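Local coordinates for protein UV damage endonuclease (Sulfolobus acidocaldarius, PDB 3TC3) that probably nicks damaged DNA as a manganese-binding TIM-barrel endonuclease of the UvdE family, recognising different lesions by flipping out dinucleotides, at residues R50-S55 against D98-I103; N129-E134 against S166-E171; M141-H146 against G157-H162; E231-A236 against V277-E282. All blocks are in the same frame, centred on the assembly; numbering follows the deposited sequence. Where two conformers were deposited one is given.

Interaction 1 of 4, residues R50-S55 against D98-I103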
loop_
_atom_site.group_PDB
_atom_site.type_symbol
_atom_site.label_atom_id
_atom_site.label_comp_id
_atom_site.label_asym_id
_atom_site.label_seq_id
_atom_site.Cartn_x
_atom_site.Cartn_y
_atom_site.Cartn_z
ATOM N N ARG A 50 23.593 -10.786 -7.115
ATOM C CA ARG A 50 22.310 -10.610 -7.833
ATOM C C ARG A 50 21.308 -9.730 -7.042
ATOM O O ARG A 50 20.589 -8.882 -7.658
ATOM C CB ARG A 50 21.681 -11.952 -8.121
ATOM C CG ARG A 50 20.413 -11.938 -8.913
ATOM C CD ARG A 50 20.502 -12.713 -10.195
ATOM N NE ARG A 50 19.170 -13.192 -10.558
ATOM C CZ ARG A 50 18.399 -12.626 -11.484
ATOM N NH1 ARG A 50 18.838 -11.583 -12.168
ATOM N NH2 ARG A 50 17.197 -13.110 -11.734
ATOM N N VAL A 51 21.235 -9.924 -5.730
ATOM C CA VAL A 51 20.343 -9.059 -4.939
ATOM C C VAL A 51 20.769 -7.610 -5.072
ATOM O O VAL A 51 19.920 -6.763 -5.265
ATOM C CB VAL A 51 20.326 -9.480 -3.455
ATOM C CG1 VAL A 51 19.708 -8.372 -2.528
ATOM C CG2 VAL A 51 19.578 -10.800 -3.325
ATOM N N LEU A 52 22.057 -7.299 -4.970
ATOM C CA LEU A 52 22.518 -5.913 -5.066
ATOM C C LEU A 52 22.272 -5.354 -6.463
ATOM O O LEU A 52 21.865 -4.218 -6.586
ATOM C CB LEU A 52 24.013 -5.791 -4.646
ATOM C CG LEU A 52 24.144 -6.149 -3.163
ATOM C CD1 LEU A 52 25.630 -6.548 -2.798
ATOM C CD2 LEU A 52 23.565 -5.066 -2.237
ATOM N N LYS A 53 22.464 -6.167 -7.495
ATOM C CA LYS A 53 22.250 -5.739 -8.847
ATOM C C LYS A 53 20.792 -5.427 -9.094
ATOM O O LYS A 53 20.519 -4.405 -9.691
ATOM C CB LYS A 53 22.708 -6.819 -9.818
ATOM C CG LYS A 53 22.687 -6.451 -11.274
ATOM C CD LYS A 53 23.505 -7.512 -11.992
ATOM C CE LYS A 53 22.649 -8.079 -13.124
ATOM N NZ LYS A 53 22.752 -7.239 -14.356
ATOM N N VAL A 54 19.877 -6.288 -8.675
ATOM C CA VAL A 54 18.472 -6.013 -8.991
ATOM C C VAL A 54 17.931 -4.944 -8.032
ATOM O O VAL A 54 17.168 -4.137 -8.463
ATOM C CB VAL A 54 17.663 -7.314 -8.993
ATOM C CG1 VAL A 54 16.136 -7.065 -9.212
ATOM C CG2 VAL A 54 18.235 -8.286 -10.026
ATOM N N SER A 55 18.385 -4.921 -6.765
ATOM C CA SER A 55 18.003 -3.803 -5.879
ATOM C C SER A 55 18.463 -2.444 -6.422
ATOM O O SER A 55 17.680 -1.498 -6.455
ATOM C CB SER A 55 18.541 -4.034 -4.465
ATOM O OG SER A 55 18.106 -5.288 -3.896
ATOM N N ASP A 98 23.364 -1.007 4.505
ATOM C CA ASP A 98 24.648 -0.330 4.310
ATOM C C ASP A 98 25.099 -0.170 2.915
ATOM O O ASP A 98 25.507 0.936 2.501
ATOM C CB ASP A 98 25.762 -1.087 5.061
ATOM C CG ASP A 98 25.666 -0.905 6.548
ATOM O OD1 ASP A 98 24.832 -0.087 6.995
ATOM O OD2 ASP A 98 26.410 -1.593 7.278
ATOM N N LYS A 99 25.068 -1.243 2.138
ATOM C CA LYS A 99 25.629 -1.195 0.811
ATOM C C LYS A 99 24.944 -0.203 -0.144
ATOM O O LYS A 99 25.573 0.374 -1.032
ATOM C CB LYS A 99 25.745 -2.598 0.187
ATOM C CG LYS A 99 26.772 -3.506 0.962
ATOM C CD LYS A 99 26.816 -4.948 0.404
ATOM C CE LYS A 99 28.137 -5.697 0.759
ATOM N NZ LYS A 99 28.343 -5.866 2.235
ATOM N N LEU A 100 23.620 -0.041 0.026
ATOM C CA LEU A 100 22.820 0.870 -0.788
ATOM C C LEU A 100 22.369 2.142 -0.028
ATOM O O LEU A 100 21.422 2.809 -0.486
ATOM C CB LEU A 100 21.565 0.138 -1.318
ATOM C CG LEU A 100 21.861 -1.182 -2.010
ATOM C CD1 LEU A 100 20.575 -1.922 -2.246
ATOM C CD2 LEU A 100 22.780 -1.143 -3.224
ATOM N N SER A 101 23.032 2.494 1.096
ATOM C CA SER A 101 22.599 3.597 1.968
ATOM C C SER A 101 22.513 4.881 1.147
ATOM O O SER A 101 21.651 5.711 1.384
ATOM C CB SER A 101 23.561 3.854 3.158
ATOM O OG SER A 101 24.853 4.001 2.621
ATOM N N HIS A 102 23.441 5.055 0.211
ATOM C CA HIS A 102 23.510 6.225 -0.672
ATOM C C HIS A 102 22.222 6.527 -1.407
ATOM O O HIS A 102 21.575 7.584 -1.249
ATOM C CB HIS A 102 24.627 5.967 -1.688
ATOM C CG HIS A 102 24.846 4.484 -1.976
ATOM N ND1 HIS A 102 24.131 3.805 -2.906
ATOM C CD2 HIS A 102 25.742 3.569 -1.424
ATOM C CE1 HIS A 102 24.555 2.538 -2.951
ATOM N NE2 HIS A 102 25.541 2.392 -2.048
ATOM N N ILE A 103 21.862 5.577 -2.278
ATOM C CA ILE A 103 20.689 5.687 -3.136
ATOM C C ILE A 103 19.429 5.706 -2.258
ATOM O O ILE A 103 18.504 6.441 -2.574
ATOM C CB ILE A 103 20.605 4.539 -4.206
ATOM C CG1 ILE A 103 21.971 4.385 -4.954
ATOM C CG2 ILE A 103 19.429 4.791 -5.217
ATOM C CD1 ILE A 103 22.332 2.942 -5.441
#
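Lys99 meets Leu52 through its aliphatic chain: its CD lies 3.8 Å from Leu52 CD1, and its CB sits 4.1 Å from Leu52 CD2. The two side chains cross at about a right angle, so the methylene run of the lysine lies across the branched end of the leucine. A long, flexible lysine suits this border position, because its carbons can cover an apolar neighbour while the chain, bent at its last torsion (chi4 62°), carries the ammonium group away from residues 50-55; Glu48 of the same helix also touches this lysine. Leu100 comes next and points toward that helix. It is the hinge between two helices, ending 96-99 and serving as N-cap residue of 101-113, and its side chain packs the break between them against helix 48-71, the first long helix of the TIM barrel. The branches divide the work: CD2 approaches Leu52 CD2 at 4.1 Å, whereas CD1 rests 3.7 Å from Ser55 CB. Leu59 and Ser56 also touch this leucine. Ser55 is small enough to let the methyl come close, and its hydroxyl is turned to its own helix, where OG donates to Val51 O at 2.7 Å. That carbonyl also accepts from Ser55 N, the two donors reaching it from opposite faces of its plane. Beyond the hinge, Ser101 folds back on the preceding turn, its OG donating to Asp98 O at 3.1 Å.

Interaction 2 of 4, residues N129-E134 against S166-E171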
loop_
_atom_site.group_PDB
_atom_site.type_symbol
_atom_site.label_atom_id
_atom_site.label_comp_id
_atom_site.label_asym_id
_atom_site.label_seq_id
_atom_site.Cartn_x
_atom_site.Cartn_y
_atom_site.Cartn_z
ATOM N N ASN A 129 -2.687 -12.533 11.576
ATOM C CA ASN A 129 -3.550 -13.226 12.548
ATOM C C ASN A 129 -3.652 -14.711 12.243
ATOM O O ASN A 129 -4.620 -15.429 12.639
ATOM C CB ASN A 129 -4.948 -12.615 12.518
ATOM C CG ASN A 129 -5.714 -12.996 11.278
ATOM O OD1 ASN A 129 -5.147 -13.457 10.281
ATOM N ND2 ASN A 129 -7.064 -12.951 11.391
ATOM N N SER A 130 -2.690 -15.285 11.538
ATOM C CA SER A 130 -2.749 -16.751 11.320
ATOM C C SER A 130 -2.773 -17.564 12.603
ATOM O O SER A 130 -2.179 -17.169 13.601
ATOM C CB SER A 130 -1.446 -17.194 10.578
ATOM O OG SER A 130 -1.527 -18.599 10.234
ATOM N N VAL A 131 -3.446 -18.698 12.563
ATOM C CA VAL A 131 -3.344 -19.635 13.700
ATOM C C VAL A 131 -2.036 -20.435 13.718
ATOM O O VAL A 131 -1.713 -21.101 14.713
ATOM C CB VAL A 131 -4.544 -20.635 13.727
ATOM C CG1 VAL A 131 -5.915 -19.938 13.795
ATOM C CG2 VAL A 131 -4.551 -21.551 12.529
ATOM N N ARG A 132 -1.250 -20.335 12.650
ATOM C CA ARG A 132 -0.029 -21.101 12.520
ATOM C C ARG A 132 1.141 -20.238 12.932
ATOM O O ARG A 132 1.449 -19.191 12.279
ATOM C CB ARG A 132 0.147 -21.532 11.086
ATOM C CG ARG A 132 -0.991 -22.347 10.625
ATOM C CD ARG A 132 -0.813 -22.911 9.202
ATOM N NE ARG A 132 0.205 -23.961 9.100
ATOM C CZ ARG A 132 -0.067 -25.272 9.143
ATOM N NH1 ARG A 132 -1.337 -25.687 9.350
ATOM N NH2 ARG A 132 0.901 -26.178 8.993
ATOM N N GLU A 133 1.847 -20.674 13.978
ATOM C CA GLU A 133 2.951 -19.849 14.488
ATOM C C GLU A 133 4.004 -19.526 13.430
ATOM O O GLU A 133 4.562 -18.423 13.441
ATOM C CB GLU A 133 3.619 -20.587 15.642
ATOM C CG GLU A 133 4.677 -19.761 16.356
ATOM C CD GLU A 133 5.105 -20.469 17.648
ATOM O OE1 GLU A 133 4.949 -21.727 17.701
ATOM O OE2 GLU A 133 5.552 -19.775 18.611
ATOM N N GLU A 134 4.319 -20.474 12.553
ATOM C CA GLU A 134 5.378 -20.227 11.599
ATOM C C GLU A 134 4.894 -19.200 10.567
ATOM O O GLU A 134 5.712 -18.511 9.955
ATOM C CB GLU A 134 5.760 -21.553 10.944
ATOM C CG GLU A 134 4.956 -22.089 9.853
ATOM C CD GLU A 134 3.675 -22.862 10.276
ATOM O OE1 GLU A 134 3.449 -23.073 11.537
ATOM O OE2 GLU A 134 2.966 -23.261 9.236
ATOM N N SER A 166 -9.708 -16.007 8.450
ATOM C CA SER A 166 -10.928 -16.067 9.249
ATOM C C SER A 166 -11.073 -17.457 9.911
ATOM O O SER A 166 -12.190 -17.817 10.315
ATOM C CB SER A 166 -12.197 -15.765 8.411
ATOM O OG SER A 166 -12.262 -16.694 7.368
ATOM N N MET A 167 -9.982 -18.204 10.035
ATOM C CA MET A 167 -10.027 -19.527 10.733
ATOM C C MET A 167 -10.611 -19.382 12.143
ATOM O O MET A 167 -10.271 -18.458 12.848
ATOM C CB MET A 167 -8.657 -20.176 10.753
ATOM C CG MET A 167 -8.189 -20.638 9.352
ATOM S SD MET A 167 -9.148 -22.038 8.659
ATOM C CE MET A 167 -8.623 -23.246 9.879
ATOM N N ASN A 168 -11.457 -20.361 12.551
ATOM C CA ASN A 168 -12.155 -20.367 13.848
ATOM C C ASN A 168 -13.203 -19.262 13.961
ATOM O O ASN A 168 -13.725 -19.043 15.038
ATOM C CB ASN A 168 -11.254 -20.267 15.076
ATOM C CG ASN A 168 -10.134 -21.298 15.105
ATOM O OD1 ASN A 168 -10.273 -22.384 14.562
ATOM N ND2 ASN A 168 -9.012 -20.941 15.749
ATOM N N GLY A 169 -13.493 -18.589 12.848
ATOM C CA GLY A 169 -14.567 -17.601 12.781
ATOM C C GLY A 169 -14.054 -16.151 12.944
ATOM O O GLY A 169 -12.898 -15.901 13.400
ATOM N N LYS A 170 -14.946 -15.217 12.644
ATOM C CA LYS A 170 -14.560 -13.804 12.606
ATOM C C LYS A 170 -14.133 -13.239 13.924
ATOM O O LYS A 170 -13.074 -12.627 13.987
ATOM C CB LYS A 170 -15.642 -12.934 11.951
ATOM C CG LYS A 170 -15.621 -13.104 10.431
ATOM C CD LYS A 170 -16.733 -12.303 9.759
ATOM C CE LYS A 170 -16.361 -10.845 9.690
ATOM N NZ LYS A 170 -17.501 -10.025 9.161
ATOM N N GLU A 171 -14.897 -13.431 15.006
ATOM C CA GLU A 171 -14.521 -12.799 16.280
ATOM C C GLU A 171 -13.174 -13.295 16.812
ATOM O O GLU A 171 -12.373 -12.462 17.234
ATOM C CB GLU A 171 -15.668 -12.910 17.336
ATOM C CG GLU A 171 -15.655 -14.193 18.111
ATOM C CD GLU A 171 -16.813 -14.340 19.141
ATOM O OE1 GLU A 171 -16.657 -13.818 20.268
ATOM O OE2 GLU A 171 -17.848 -15.000 18.836
#
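Val131 reaches across to Met167 and Asn168, joining two loops of the TIM barrel, each of which leads into a helix: residues 129-132 run into helix 133-153, and the loop 166-169 runs into helix 170-181. From CB the valine splits into two methyls. CG1 is the one that makes the contact, standing anti to the carbonyl carbon (chi1 -57°) with Met167 CB 4.1 Å away and Asn168 ND2 at 3.8 Å. The valine and methionine side chains cross at about a right angle, while Asn168 comes in at a slant. A short, branched valine suits this shallow surface contact because one methyl can serve both neighbours; Arg176 of helix 170-181 touches Val131 and Asn168 as well. The opposing loop is shaped by a type II turn from Ser166 to Gly169, closed by Gly169 N to Ser166 O at 3.0 Å, in which Asn168 takes the positive-phi position that asparagine tolerates well. Gly169, the N-cap residue, has backbone angles at which a CB would collide with the preceding carbonyl. On the valine side an ST turn steers the chain toward its helix: Ser130 OG accepts from Arg132 N at 3.0 Å, with an angle of 164° at the hydrogen.

Interaction 3 of 4, residues M141-H146 against G157-H162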
loop_
_atom_site.group_PDB
_atom_site.type_symbol
_atom_site.label_atom_id
_atom_site.label_comp_id
_atom_site.label_asym_id
_atom_site.label_seq_id
_atom_site.Cartn_x
_atom_site.Cartn_y
_atom_site.Cartn_z
ATOM N N MET A 141 8.508 -11.199 9.691
ATOM C CA MET A 141 9.756 -11.018 8.903
ATOM C C MET A 141 9.514 -10.157 7.673
ATOM O O MET A 141 10.354 -9.245 7.385
ATOM C CB MET A 141 10.475 -12.347 8.550
ATOM C CG MET A 141 10.979 -13.008 9.787
ATOM S SD MET A 141 12.199 -12.074 10.839
ATOM C CE MET A 141 11.257 -10.847 11.997
ATOM N N GLU A 142 8.402 -10.425 6.957
ATOM C CA GLU A 142 8.125 -9.605 5.761
ATOM C C GLU A 142 7.819 -8.147 6.170
ATOM O O GLU A 142 8.259 -7.199 5.521
ATOM C CB GLU A 142 7.015 -10.298 4.993
ATOM C CG GLU A 142 6.684 -9.635 3.656
ATOM C CD GLU A 142 7.782 -9.555 2.609
ATOM O OE1 GLU A 142 8.918 -10.060 2.759
ATOM O OE2 GLU A 142 7.446 -9.006 1.550
ATOM N N LEU A 143 7.031 -8.005 7.239
ATOM C CA LEU A 143 6.740 -6.640 7.768
ATOM C C LEU A 143 7.995 -5.909 8.234
ATOM O O LEU A 143 8.130 -4.689 7.921
ATOM C CB LEU A 143 5.698 -6.736 8.918
ATOM C CG LEU A 143 4.305 -7.085 8.435
ATOM C CD1 LEU A 143 3.455 -7.436 9.680
ATOM C CD2 LEU A 143 3.668 -6.040 7.528
ATOM N N LYS A 144 8.927 -6.643 8.863
ATOM C CA LYS A 144 10.195 -6.036 9.306
ATOM C C LYS A 144 11.014 -5.543 8.105
ATOM O O LYS A 144 11.544 -4.431 8.120
ATOM C CB LYS A 144 10.991 -7.113 10.044
ATOM C CG LYS A 144 12.352 -6.577 10.356
ATOM C CD LYS A 144 13.188 -7.607 11.108
ATOM C CE LYS A 144 14.518 -6.939 11.592
ATOM N NZ LYS A 144 15.358 -6.562 10.442
ATOM N N TYR A 145 11.018 -6.297 6.974
ATOM C CA TYR A 145 11.698 -5.769 5.788
ATOM C C TYR A 145 11.065 -4.472 5.263
ATOM O O TYR A 145 11.791 -3.551 4.860
ATOM C CB TYR A 145 11.674 -6.876 4.659
ATOM C CG TYR A 145 11.654 -6.352 3.228
ATOM C CD1 TYR A 145 12.612 -5.448 2.752
ATOM C CD2 TYR A 145 10.605 -6.767 2.342
ATOM C CE1 TYR A 145 12.551 -4.908 1.441
ATOM C CE2 TYR A 145 10.588 -6.294 1.055
ATOM C CZ TYR A 145 11.565 -5.363 0.619
ATOM O OH TYR A 145 11.519 -4.819 -0.628
ATOM N N HIS A 146 9.739 -4.411 5.291
ATOM C CA HIS A 146 9.094 -3.176 4.830
ATOM C C HIS A 146 9.441 -1.978 5.696
ATOM O O HIS A 146 9.738 -0.928 5.170
ATOM C CB HIS A 146 7.559 -3.385 4.771
ATOM C CG HIS A 146 7.122 -4.238 3.568
ATOM N ND1 HIS A 146 7.406 -5.592 3.443
ATOM C CD2 HIS A 146 6.507 -3.846 2.375
ATOM C CE1 HIS A 146 6.933 -6.016 2.215
ATOM N NE2 HIS A 146 6.381 -4.968 1.599
ATOM N N GLY A 157 5.800 6.861 6.076
ATOM C CA GLY A 157 5.121 5.931 5.145
ATOM C C GLY A 157 4.231 5.009 5.930
ATOM O O GLY A 157 4.345 4.889 7.154
ATOM N N LYS A 158 3.339 4.387 5.221
ATOM C CA LYS A 158 2.431 3.362 5.798
ATOM C C LYS A 158 2.633 2.005 5.175
ATOM O O LYS A 158 2.829 1.910 3.960
ATOM C CB LYS A 158 0.964 3.783 5.631
ATOM C CG LYS A 158 0.615 5.137 6.404
ATOM C CD LYS A 158 0.835 5.047 7.855
ATOM C CE LYS A 158 0.287 6.350 8.541
ATOM N NZ LYS A 158 0.774 6.296 9.922
ATOM N N ILE A 159 2.387 0.966 5.961
ATOM C CA ILE A 159 2.438 -0.430 5.479
ATOM C C ILE A 159 1.066 -0.927 5.665
ATOM O O ILE A 159 0.588 -1.064 6.815
ATOM C CB ILE A 159 3.469 -1.291 6.338
ATOM C CG1 ILE A 159 4.864 -0.681 6.219
ATOM C CG2 ILE A 159 3.406 -2.717 5.833
ATOM C CD1 ILE A 159 5.837 -1.296 7.341
ATOM N N GLN A 160 0.390 -1.227 4.552
ATOM C CA GLN A 160 -1.049 -1.592 4.608
ATOM C C GLN A 160 -1.150 -3.116 4.462
ATOM O O GLN A 160 -0.577 -3.792 3.519
ATOM C CB GLN A 160 -1.820 -0.879 3.483
ATOM C CG GLN A 160 -1.493 -1.233 2.152
ATOM C CD GLN A 160 -2.253 -0.257 1.223
ATOM O OE1 GLN A 160 -1.683 0.815 0.923
ATOM N NE2 GLN A 160 -3.563 -0.535 0.910
ATOM N N ILE A 161 -2.003 -3.670 5.333
ATOM C CA ILE A 161 -2.313 -5.090 5.218
ATOM C C ILE A 161 -3.816 -5.395 5.386
ATOM O O ILE A 161 -4.514 -4.538 5.842
ATOM C CB ILE A 161 -1.571 -5.952 6.267
ATOM C CG1 ILE A 161 -1.964 -5.508 7.674
ATOM C CG2 ILE A 161 -0.045 -5.828 5.998
ATOM C CD1 ILE A 161 -1.366 -6.514 8.828
ATOM N N HIS A 162 -4.257 -6.559 4.866
ATOM C CA HIS A 162 -5.592 -7.047 5.221
ATOM C C HIS A 162 -5.545 -7.682 6.585
ATOM O O HIS A 162 -4.480 -7.983 7.197
ATOM C CB HIS A 162 -5.991 -8.058 4.166
ATOM C CG HIS A 162 -6.342 -7.429 2.881
ATOM N ND1 HIS A 162 -5.817 -7.825 1.716
ATOM C CD2 HIS A 162 -7.190 -6.361 2.593
ATOM C CE1 HIS A 162 -6.362 -7.085 0.702
ATOM N NE2 HIS A 162 -7.193 -6.188 1.242
#
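Apolar packing carries this contact, with Leu143 and His146 of the helix set against Ile159 and Ile161 of the strand. One methyl of the leucine, CD2, serves both isoleucines: it lies 3.7 Å from Ile159 CG2 and 4.0 Å from Ile161 CG2. Ile159 and Ile161 are two apart on the strand and therefore face the helix together, and their branching at CB gives each a methyl close to the backbone for Leu143 to rest on. Ile159 has a second point of contact, because its CG1 arm stands anti to the carbonyl carbon (chi1 -60°) and carries CD1 to within 3.7 Å of His146 CB.

The histidine ring is used for polar bonds along the helix and outward. His146 ND1 donates to Glu142 O at 2.8 Å, nearly in the plane of the ring but from above the carbonyl plane; His146 N reaches the same oxygen from the opposite face. With NE2 bonded to Ser81 OG, both ring nitrogens are engaged and the rotation of this buried imidazole is fixed.

Segments 141-146 and 158-162 run roughly antiparallel (154°), their axes 10.0 Å apart at closest approach, as expected inside a beta-alpha-beta crossover: strand 117-120, helix 133-153 and strand 158-162 form that unit. Strand 158-162 lies between 117-120 and 192-195 in the barrel, and Gln160, pointing away from the helix, hydrogen-bonds through NE2 to the manganese ligands Glu195 and Asp251.

Interaction 4 of 4, residues E231-A236 against V277-E282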
loop_
_atom_site.group_PDB
_atom_site.type_symbol
_atom_site.label_atom_id
_atom_site.label_comp_id
_atom_site.label_asym_id
_atom_site.label_seq_id
_atom_site.Cartn_x
_atom_site.Cartn_y
_atom_site.Cartn_z
ATOM N N GLU A 231 -23.453 0.977 4.809
ATOM C CA GLU A 231 -22.954 2.344 4.860
ATOM C C GLU A 231 -22.782 2.944 3.499
ATOM O O GLU A 231 -22.191 2.332 2.604
ATOM C CB GLU A 231 -21.600 2.424 5.585
ATOM C CG GLU A 231 -21.515 1.594 6.856
ATOM C CD GLU A 231 -20.914 0.190 6.680
ATOM O OE1 GLU A 231 -21.146 -0.502 5.620
ATOM O OE2 GLU A 231 -20.300 -0.263 7.667
ATOM N N SER A 232 -23.260 4.180 3.303
ATOM C CA SER A 232 -22.873 4.931 2.124
ATOM C C SER A 232 -21.364 5.213 2.066
ATOM O O SER A 232 -20.647 5.103 3.126
ATOM C CB SER A 232 -23.617 6.286 2.075
ATOM O OG SER A 232 -23.253 7.072 3.225
ATOM N N LEU A 233 -20.892 5.574 0.874
ATOM C CA LEU A 233 -19.513 6.007 0.626
ATOM C C LEU A 233 -19.200 7.092 1.611
ATOM O O LEU A 233 -18.210 7.014 2.313
ATOM C CB LEU A 233 -19.371 6.517 -0.823
ATOM C CG LEU A 233 -18.125 7.287 -1.158
ATOM C CD1 LEU A 233 -17.039 6.210 -1.035
ATOM C CD2 LEU A 233 -18.108 8.010 -2.573
ATOM N N ASN A 234 -20.090 8.089 1.739
ATOM C CA ASN A 234 -19.746 9.191 2.621
ATOM C C ASN A 234 -19.667 8.844 4.075
ATOM O O ASN A 234 -18.772 9.356 4.754
ATOM C CB ASN A 234 -20.676 10.400 2.447
ATOM C CG ASN A 234 -20.084 11.394 1.500
ATOM O OD1 ASN A 234 -20.506 11.457 0.365
ATOM N ND2 ASN A 234 -18.998 12.075 1.916
ATOM N N ASP A 235 -20.567 7.993 4.562
ATOM C CA ASP A 235 -20.583 7.634 5.962
ATOM C C ASP A 235 -19.344 6.753 6.257
ATOM O O ASP A 235 -18.697 6.909 7.297
ATOM C CB ASP A 235 -21.864 6.894 6.308
ATOM C CG ASP A 235 -23.081 7.849 6.412
ATOM O OD1 ASP A 235 -22.824 9.072 6.371
ATOM O OD2 ASP A 235 -24.240 7.352 6.499
ATOM N N ALA A 236 -18.997 5.862 5.334
ATOM C CA ALA A 236 -17.879 4.991 5.607
ATOM C C ALA A 236 -16.635 5.787 5.593
ATOM O O ALA A 236 -15.769 5.617 6.492
ATOM C CB ALA A 236 -17.827 3.832 4.579
ATOM N N VAL A 277 -15.056 11.422 -6.692
ATOM C CA VAL A 277 -14.336 12.545 -6.072
ATOM C C VAL A 277 -15.338 13.667 -5.699
ATOM O O VAL A 277 -14.983 14.492 -4.867
ATOM C CB VAL A 277 -13.239 13.150 -6.939
ATOM C CG1 VAL A 277 -12.058 12.172 -7.109
ATOM C CG2 VAL A 277 -13.743 13.569 -8.220
ATOM N N ASN A 278 -16.467 13.739 -6.412
ATOM C CA ASN A 278 -17.358 14.876 -6.141
ATOM C C ASN A 278 -17.940 14.708 -4.730
ATOM O O ASN A 278 -18.452 15.686 -4.169
ATOM C CB ASN A 278 -18.396 15.144 -7.293
ATOM C CG ASN A 278 -17.795 15.962 -8.466
ATOM O OD1 ASN A 278 -17.390 17.106 -8.274
ATOM N ND2 ASN A 278 -17.714 15.359 -9.678
ATOM N N GLU A 279 -17.819 13.520 -4.162
ATOM C CA GLU A 279 -18.294 13.146 -2.830
ATOM C C GLU A 279 -17.254 13.382 -1.717
ATOM O O GLU A 279 -17.589 13.529 -0.551
ATOM C CB GLU A 279 -18.697 11.656 -2.833
ATOM C CG GLU A 279 -19.835 11.302 -3.754
ATOM C CD GLU A 279 -21.135 11.932 -3.297
ATOM O OE1 GLU A 279 -21.398 11.886 -2.079
ATOM O OE2 GLU A 279 -21.869 12.496 -4.139
ATOM N N VAL A 280 -15.989 13.471 -2.099
ATOM C CA VAL A 280 -14.883 13.304 -1.164
ATOM C C VAL A 280 -13.892 14.515 -1.221
ATOM O O VAL A 280 -13.751 15.216 -2.260
ATOM C CB VAL A 280 -14.209 11.908 -1.500
ATOM C CG1 VAL A 280 -12.955 11.718 -0.815
ATOM C CG2 VAL A 280 -15.171 10.768 -1.172
ATOM N N ASP A 281 -13.155 14.774 -0.143
ATOM C CA ASP A 281 -12.013 15.694 -0.195
ATOM C C ASP A 281 -11.059 15.404 0.924
ATOM O O ASP A 281 -11.360 14.580 1.811
ATOM C CB ASP A 281 -12.420 17.198 -0.219
ATOM C CG ASP A 281 -11.338 18.136 -0.845
ATOM O OD1 ASP A 281 -10.159 17.777 -1.160
ATOM O OD2 ASP A 281 -11.695 19.334 -1.091
ATOM N N GLU A 282 -9.872 15.978 0.828
ATOM C CA GLU A 282 -8.918 15.895 1.916
ATOM C C GLU A 282 -8.531 14.426 2.180
ATOM O O GLU A 282 -8.641 13.918 3.305
ATOM C CB GLU A 282 -9.491 16.601 3.198
ATOM C CG GLU A 282 -8.628 16.439 4.408
ATOM C CD GLU A 282 -7.569 17.525 4.573
ATOM O OE1 GLU A 282 -7.932 18.731 4.663
ATOM O OE2 GLU A 282 -6.363 17.148 4.674
#
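The start of helix 233-241 meets the C-terminal part of helix 270-279 most closely at Asn234 and Glu279, whose CA atoms are 6.9 Å apart, and just beyond it the chain opens into the extended backbone of Val280. One hydrogen bond crosses this gap. Asn234 ND2 donates to Glu279 O at 3.2 Å with an angle of 164° at the hydrogen, a nearly straight bond in which the acceptor lies close to the plane of the amide while the donor is tilted from the carbonyl plane. Asparagine suits the place because its side-chain amide supplies an N-H to a backbone carbonyl near the C-terminal end of helix 270-279. The other amide atom, Asn234 OD1, comes within 2.6 Å of Glu279 OE1, the amide and carboxylate planes being turned 68° apart.

Beside this polar pair lies an apolar one. Leu233 swings its CG anti to the backbone N (chi1 166°), and its CD2 settles 3.7 Å from Glu279 CB and 4.3 Å from Val280 CG2. The glutamate therefore offers its methylene carbons to the leucine, its chain being bent at chi2, and the buried, branched valine extends the apolar surface. Ser232 fixes the start of the helix as N-cap: its OG accepts from Asp235 N at 3.1 Å.

Behind the contact, Leu233 rests on Phe219 of strand 217-220, the strand that supplies the manganese ligand Asp220. Val280 packs on Met22 of strand 22-27, so Leu233 and Val280 rest on different strands of the barrel.

The four contacts lie around a single TIM barrel of eight parallel strands and come along the chain in the order 1, 2 and 3, then 4, with interaction 3 falling within the sequence span of interaction 2. Those two share helix 133-153: interaction 2 joins the loop before it to the loop before helix 170-181, and interaction 3 seats its middle on strand 158-162, with centres 19 Å apart. Interactions 1 and 4 lie on opposite sides of the chain's centre, their centres about 41 Å apart, each joining helices, or the turns beside them, outside the strands. Interaction 3, about 9 Å from the chain's centre, is the most central; its strand adjoins 192-195, which carries the manganese ligand Glu195.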